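Local coordinates for uncharacterized protein (Methanosarcina mazei, PDB 3R6A), which is of unknown function but belongs to the glyoxalase/bleomycin resistance protein/dioxygenase superfamily and is a dimer of chains that each hold a mixed beta sheet, at residues L9-A15 against T50-G56; L76-K80 against G100-T104. All blocks are in the same frame, centred on the assembly; numbering follows the deposited sequence.

Both interactions involve the same mixed sheet, but they lie on opposite sides of the chain's centre, with their own centres about 20 Å apart. Their nearest atoms are about 7 Å apart, so they do not touch. Interaction 1 is a buried strand-to-strand pairing within the sheet, and it also reaches the second subunit. It is held by a ladder of backbone hydrogen bonds, with apolar side chains on both faces. Interaction 2 packs helix 76-84 on strand 100-106 and is only partly buried. No backbone hydrogen bond joins its segments. Leucine and selenomethionine fill its buried part, and an aspartate-arginine salt bridge holds its more exposed end.

Interaction 1: L9-A15 against T50-G56; sequences LSRLYVA and TILLIAG
Strands 9-14 and 51-55 run parallel, 27° apart, and backbone hydrogen bonds link them from Ser10 to Gly56. Leu52 is held through both its backbone N and its backbone O: the N donates to Ser10 O (2.8 Å), and the O accepts Leu12 N (3.0 Å). Ile54 repeats this pattern with Leu12 O and Val14 N. On one face helix 17-27 packs on Leu12, Leu53 and Ala55, and Val14 meets Asp109 of the second subunit. There Leu12 CB meets Leu53 CD2 at 3.8 Å, and Val14 CG2 meets Ala55 CB at 3.7 Å. Strand 5-14, helix 17-27 and strands 34-35, 44-48 and 51-55 follow the beta-alpha-beta-beta-beta order of the glyoxalase superfamily, and this pair joins its first and last strands. Arg11, Tyr13, Leu52 and Ile54 occupy the other face. Ile54 CD1 lies over one face of the Arg11 guanidinium, toward its rim, and is 3.7 Å from Tyr13 CE1. A bend at chi3 (67°) turns Arg11 NE to Tyr13 OH, which lies near the guanidinium plane at 3.0 Å. Glu114 and Phe64 O bind the two terminal nitrogens. Ser10 OG bonds Ser10 of the second subunit; a water joins this hydroxyl to Thr50 OG1.

Interaction 2: L76-K80 against G100-T104; sequences LDKFK and GRNMT
Asp77 OD1 accepts a nearly straight hydrogen bond from Arg101 NH2, 3.0 Å long with an angle of 173° at the hydrogen. The donor comes from the syn side, 30° out of the carboxylate plane, while the oxygen lies almost in the guanidinium plane. The second arm of this salt bridge is weak: Arg101 NH1 to Asp77 OD2 is 3.4 Å. Arg101 NH1 also has a long, weak ion pair with Glu117. That carboxylate takes a hydrogen bond from Leu76 N at the start of the helix. Leu76 points at the strand. Its CD1 lies over the centre of one guanidinium face, 4.2 Å above the plane, and also touches Arg101 CB at 3.7 Å. Its other branch, CD2, packs on Met103 CG at 4.0 Å. Met103, a selenomethionine, has its CG between backbone N and carbonyl carbon (chi1 66°). Beyond CG the chain is extended and carries the methyl to the helix. There Met103 CE lies 3.8 Å from Leu76 O and meets Phe79 CB, while SE touches Lys80 CB at 4.1 Å. Tyr115 of strand 112-118 adjoins both Leu76 and Met103. Strand 69-73, helix 76-84 and strands 89-97, 100-106 and 112-118 follow in beta-alpha-beta-beta-beta order, and the helix lies on the sheet, as in the glyoxalase superfamily.

Interaction 1: L9-A15 against T50-G56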
loop_
_atom_site.group_PDB
_atom_site.type_symbol
_atom_site.label_atom_id
_atom_site.label_comp_id
_atom_site.label_asym_id
_atom_site.label_seq_id
_atom_site.Cartn_x
_atom_site.Cartn_y
_atom_site.Cartn_z
ATOM N N LEU B 9 1.008 5.437 2.109
ATOM C CA LEU B 9 0.636 4.434 3.095
ATOM C C LEU B 9 -0.093 3.244 2.499
ATOM O O LEU B 9 -1.082 3.405 1.775
ATOM C CB LEU B 9 -0.230 5.091 4.175
ATOM C CG LEU B 9 0.404 6.329 4.813
ATOM C CD1 LEU B 9 -0.604 7.018 5.722
ATOM C CD2 LEU B 9 1.647 5.920 5.599
ATOM N N SER B 10 0.406 2.049 2.806
ATOM C CA SER B 10 -0.198 0.807 2.325
ATOM C C SER B 10 -1.279 0.402 3.320
ATOM O O SER B 10 -1.085 0.494 4.530
ATOM C CB SER B 10 0.859 -0.288 2.220
ATOM O OG SER B 10 1.892 0.119 1.339
ATOM N N ARG B 11 -2.402 -0.075 2.799
ATOM C CA ARG B 11 -3.542 -0.439 3.625
ATOM C C ARG B 11 -3.749 -1.930 3.832
ATOM O O ARG B 11 -3.731 -2.704 2.879
ATOM C CB ARG B 11 -4.809 0.153 3.006
ATOM C CG ARG B 11 -4.783 1.671 2.861
ATOM C CD ARG B 11 -5.716 2.129 1.741
ATOM N NE ARG B 11 -7.137 1.910 2.032
ATOM C CZ ARG B 11 -7.913 2.774 2.682
ATOM N NH1 ARG B 11 -7.413 3.922 3.123
ATOM N NH2 ARG B 11 -9.201 2.505 2.869
ATOM N N LEU B 12 -3.944 -2.320 5.087
ATOM C CA LEU B 12 -4.212 -3.707 5.435
ATOM C C LEU B 12 -5.531 -3.691 6.203
ATOM O O LEU B 12 -5.807 -2.760 6.967
ATOM C CB LEU B 12 -3.094 -4.297 6.305
ATOM C CG LEU B 12 -1.709 -4.426 5.664
ATOM C CD1 LEU B 12 -0.783 -5.191 6.602
ATOM C CD2 LEU B 12 -1.812 -5.152 4.328
ATOM N N TYR B 13 -6.338 -4.723 5.988
ATOM C CA TYR B 13 -7.650 -4.838 6.611
ATOM C C TYR B 13 -7.700 -6.056 7.512
ATOM O O TYR B 13 -7.451 -7.177 7.071
ATOM C CB TYR B 13 -8.702 -4.945 5.513
ATOM C CG TYR B 13 -8.506 -3.904 4.444
ATOM C CD1 TYR B 13 -9.116 -2.654 4.538
ATOM C CD2 TYR B 13 -7.657 -4.144 3.360
ATOM C CE1 TYR B 13 -8.883 -1.667 3.581
ATOM C CE2 TYR B 13 -7.418 -3.165 2.403
ATOM C CZ TYR B 13 -8.034 -1.930 2.520
ATOM O OH TYR B 13 -7.797 -0.961 1.576
ATOM N N VAL B 14 -8.034 -5.826 8.778
ATOM C CA VAL B 14 -8.087 -6.896 9.761
ATOM C C VAL B 14 -9.359 -6.827 10.602
ATOM O O VAL B 14 -10.040 -5.804 10.636
ATOM C CB VAL B 14 -6.856 -6.830 10.693
ATOM C CG1 VAL B 14 -5.576 -6.954 9.865
ATOM C CG2 VAL B 14 -6.862 -5.521 11.479
ATOM N N ALA B 15 -9.666 -7.924 11.284
ATOM C CA ALA B 15 -10.858 -7.992 12.118
ATOM C C ALA B 15 -10.679 -7.213 13.417
ATOM O O ALA B 15 -11.590 -6.513 13.862
ATOM C CB ALA B 15 -11.190 -9.446 12.423
ATOM N N THR B 50 4.829 2.605 7.662
ATOM C CA THR B 50 4.005 3.194 6.596
ATOM C C THR B 50 2.796 2.331 6.254
ATOM O O THR B 50 2.266 2.382 5.143
ATOM C CB THR B 50 4.820 3.460 5.299
ATOM O OG1 THR B 50 5.391 2.241 4.811
ATOM C CG2 THR B 50 5.931 4.456 5.580
ATOM N N ILE B 51 2.361 1.541 7.226
ATOM C CA ILE B 51 1.202 0.683 7.045
ATOM C C ILE B 51 0.013 1.237 7.820
ATOM O O ILE B 51 0.144 1.600 8.981
ATOM C CB ILE B 51 1.470 -0.736 7.569
ATOM C CG1 ILE B 51 2.545 -1.411 6.718
ATOM C CG2 ILE B 51 0.185 -1.555 7.540
ATOM C CD1 ILE B 51 2.925 -2.775 7.213
ATOM N N LEU B 52 -1.141 1.299 7.166
ATOM C CA LEU B 52 -2.358 1.756 7.814
ATOM C C LEU B 52 -3.173 0.501 8.063
ATOM O O LEU B 52 -3.537 -0.200 7.115
ATOM C CB LEU B 52 -3.164 2.700 6.909
ATOM C CG LEU B 52 -2.725 4.157 6.762
ATOM C CD1 LEU B 52 -3.648 4.867 5.773
ATOM C CD2 LEU B 52 -2.780 4.848 8.118
ATOM N N LEU B 53 -3.429 0.202 9.333
ATOM C CA LEU B 53 -4.226 -0.959 9.704
ATOM C C LEU B 53 -5.659 -0.497 9.947
ATOM O O LEU B 53 -5.911 0.345 10.813
ATOM C CB LEU B 53 -3.677 -1.610 10.978
ATOM C CG LEU B 53 -2.359 -2.371 10.884
ATOM C CD1 LEU B 53 -1.935 -2.820 12.283
ATOM C CD2 LEU B 53 -2.521 -3.581 9.962
ATOM N N ILE B 54 -6.588 -1.044 9.167
ATOM C CA ILE B 54 -8.003 -0.704 9.278
ATOM C C ILE B 54 -8.713 -1.946 9.811
ATOM O O ILE B 54 -8.692 -2.994 9.168
ATOM C CB ILE B 54 -8.563 -0.325 7.894
ATOM C CG1 ILE B 54 -7.717 0.809 7.304
ATOM C CG2 ILE B 54 -10.026 0.091 8.011
ATOM C CD1 ILE B 54 -8.060 1.156 5.879
ATOM N N ALA B 55 -9.330 -1.827 10.988
ATOM C CA ALA B 55 -10.000 -2.961 11.614
ATOM C C ALA B 55 -11.506 -2.799 11.748
ATOM O O ALA B 55 -12.008 -1.708 12.005
ATOM C CB ALA B 55 -9.388 -3.225 12.990
ATOM N N GLY B 56 -12.217 -3.908 11.577
ATOM C CA GLY B 56 -13.664 -3.897 11.683
ATOM C C GLY B 56 -14.244 -5.175 11.106
ATOM O O GLY B 56 -13.507 -6.027 10.609
HETATM O O HOH W 1 3.808 2.018 2.471
#

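Interaction 2: L76-K80 against G100-T104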
loop_
_atom_site.group_PDB
_atom_site.type_symbol
_atom_site.label_atom_id
_atom_site.label_comp_id
_atom_site.label_asym_id
_atom_site.label_seq_id
_atom_site.Cartn_x
_atom_site.Cartn_y
_atom_site.Cartn_z
ATOM N N LEU B 76 -3.938 19.367 -0.090
ATOM C CA LEU B 76 -4.985 18.712 -0.876
ATOM C C LEU B 76 -5.375 19.536 -2.092
ATOM O O LEU B 76 -5.537 19.006 -3.187
ATOM C CB LEU B 76 -6.260 18.494 -0.059
ATOM C CG LEU B 76 -6.455 17.325 0.902
ATOM C CD1 LEU B 76 -7.946 17.246 1.243
ATOM C CD2 LEU B 76 -5.988 16.020 0.280
ATOM N N ASP B 77 -5.542 20.838 -1.885
ATOM C CA ASP B 77 -5.952 21.730 -2.960
ATOM C C ASP B 77 -5.054 21.685 -4.189
ATOM O O ASP B 77 -5.548 21.665 -5.315
ATOM C CB ASP B 77 -6.058 23.158 -2.427
ATOM C CG ASP B 77 -6.965 23.253 -1.220
ATOM O OD1 ASP B 77 -8.101 22.739 -1.295
ATOM O OD2 ASP B 77 -6.544 23.834 -0.198
ATOM N N LYS B 78 -3.742 21.668 -3.980
ATOM C CA LYS B 78 -2.806 21.615 -5.097
ATOM C C LYS B 78 -2.992 20.325 -5.892
ATOM O O LYS B 78 -2.996 20.334 -7.126
ATOM C CB LYS B 78 -1.366 21.710 -4.586
ATOM C CG LYS B 78 -0.656 23.007 -4.969
ATOM C CD LYS B 78 -1.388 24.233 -4.453
ATOM C CE LYS B 78 -1.316 24.344 -2.936
ATOM N NZ LYS B 78 -2.024 25.560 -2.434
ATOM N N PHE B 79 -3.151 19.215 -5.178
ATOM C CA PHE B 79 -3.346 17.918 -5.822
ATOM C C PHE B 79 -4.704 17.830 -6.505
ATOM O O PHE B 79 -4.827 17.250 -7.579
ATOM C CB PHE B 79 -3.200 16.787 -4.797
ATOM C CG PHE B 79 -1.774 16.395 -4.535
ATOM C CD1 PHE B 79 -1.118 15.516 -5.391
ATOM C CD2 PHE B 79 -1.072 16.938 -3.464
ATOM C CE1 PHE B 79 0.221 15.183 -5.189
ATOM C CE2 PHE B 79 0.270 16.612 -3.251
ATOM C CZ PHE B 79 0.917 15.734 -4.115
ATOM N N LYS B 80 -5.723 18.413 -5.884
ATOM C CA LYS B 80 -7.062 18.391 -6.456
ATOM C C LYS B 80 -7.034 19.020 -7.843
ATOM O O LYS B 80 -7.585 18.468 -8.796
ATOM C CB LYS B 80 -8.035 19.152 -5.551
ATOM C CG LYS B 80 -9.483 19.122 -6.013
ATOM C CD LYS B 80 -10.390 19.763 -4.968
ATOM C CE LYS B 80 -11.847 19.754 -5.408
ATOM N NZ LYS B 80 -12.072 20.596 -6.613
ATOM N N GLY B 100 -7.478 16.460 10.001
ATOM C CA GLY B 100 -7.211 17.443 8.963
ATOM C C GLY B 100 -8.275 17.438 7.882
ATOM O O GLY B 100 -9.425 17.769 8.141
ATOM N N ARG B 101 -7.889 17.060 6.667
ATOM C CA ARG B 101 -8.837 17.009 5.553
ATOM C C ARG B 101 -8.486 15.846 4.640
ATOM O O ARG B 101 -7.314 15.540 4.452
ATOM C CB ARG B 101 -8.772 18.295 4.727
ATOM C CG ARG B 101 -9.156 19.561 5.458
ATOM C CD ARG B 101 -8.685 20.771 4.661
ATOM N NE ARG B 101 -9.315 20.851 3.344
ATOM C CZ ARG B 101 -8.720 21.345 2.262
ATOM N NH1 ARG B 101 -7.476 21.798 2.333
ATOM N NH2 ARG B 101 -9.370 21.397 1.110
ATOM N N ASN B 102 -9.497 15.197 4.071
ATOM C CA ASN B 102 -9.238 14.085 3.158
ATOM C C ASN B 102 -10.138 14.200 1.940
ATOM O O ASN B 102 -11.082 14.989 1.917
ATOM C CB ASN B 102 -9.545 12.720 3.787
ATOM C CG ASN B 102 -8.976 12.548 5.180
ATOM O OD1 ASN B 102 -7.899 13.043 5.499
ATOM N ND2 ASN B 102 -9.701 11.805 6.014
HETATM N N MSE B 103 -9.819 13.398 0.930
HETATM C CA MSE B 103 -10.614 13.300 -0.289
HETATM C C MSE B 103 -10.250 11.967 -0.917
HETATM O O MSE B 103 -9.143 11.457 -0.724
HETATM C CB MSE B 103 -10.328 14.446 -1.267
HETATM C CG MSE B 103 -8.937 14.470 -1.860
HETATM SE SE MSE B 103 -8.784 15.895 -3.174
HETATM C CE MSE B 103 -6.958 15.570 -3.736
ATOM N N THR B 104 -11.195 11.381 -1.636
ATOM C CA THR B 104 -10.954 10.107 -2.299
ATOM C C THR B 104 -11.047 10.393 -3.783
ATOM O O THR B 104 -11.949 11.097 -4.234
ATOM C CB THR B 104 -11.980 9.052 -1.863
ATOM O OG1 THR B 104 -11.826 8.809 -0.457
ATOM C CG2 THR B 104 -11.751 7.740 -2.613
#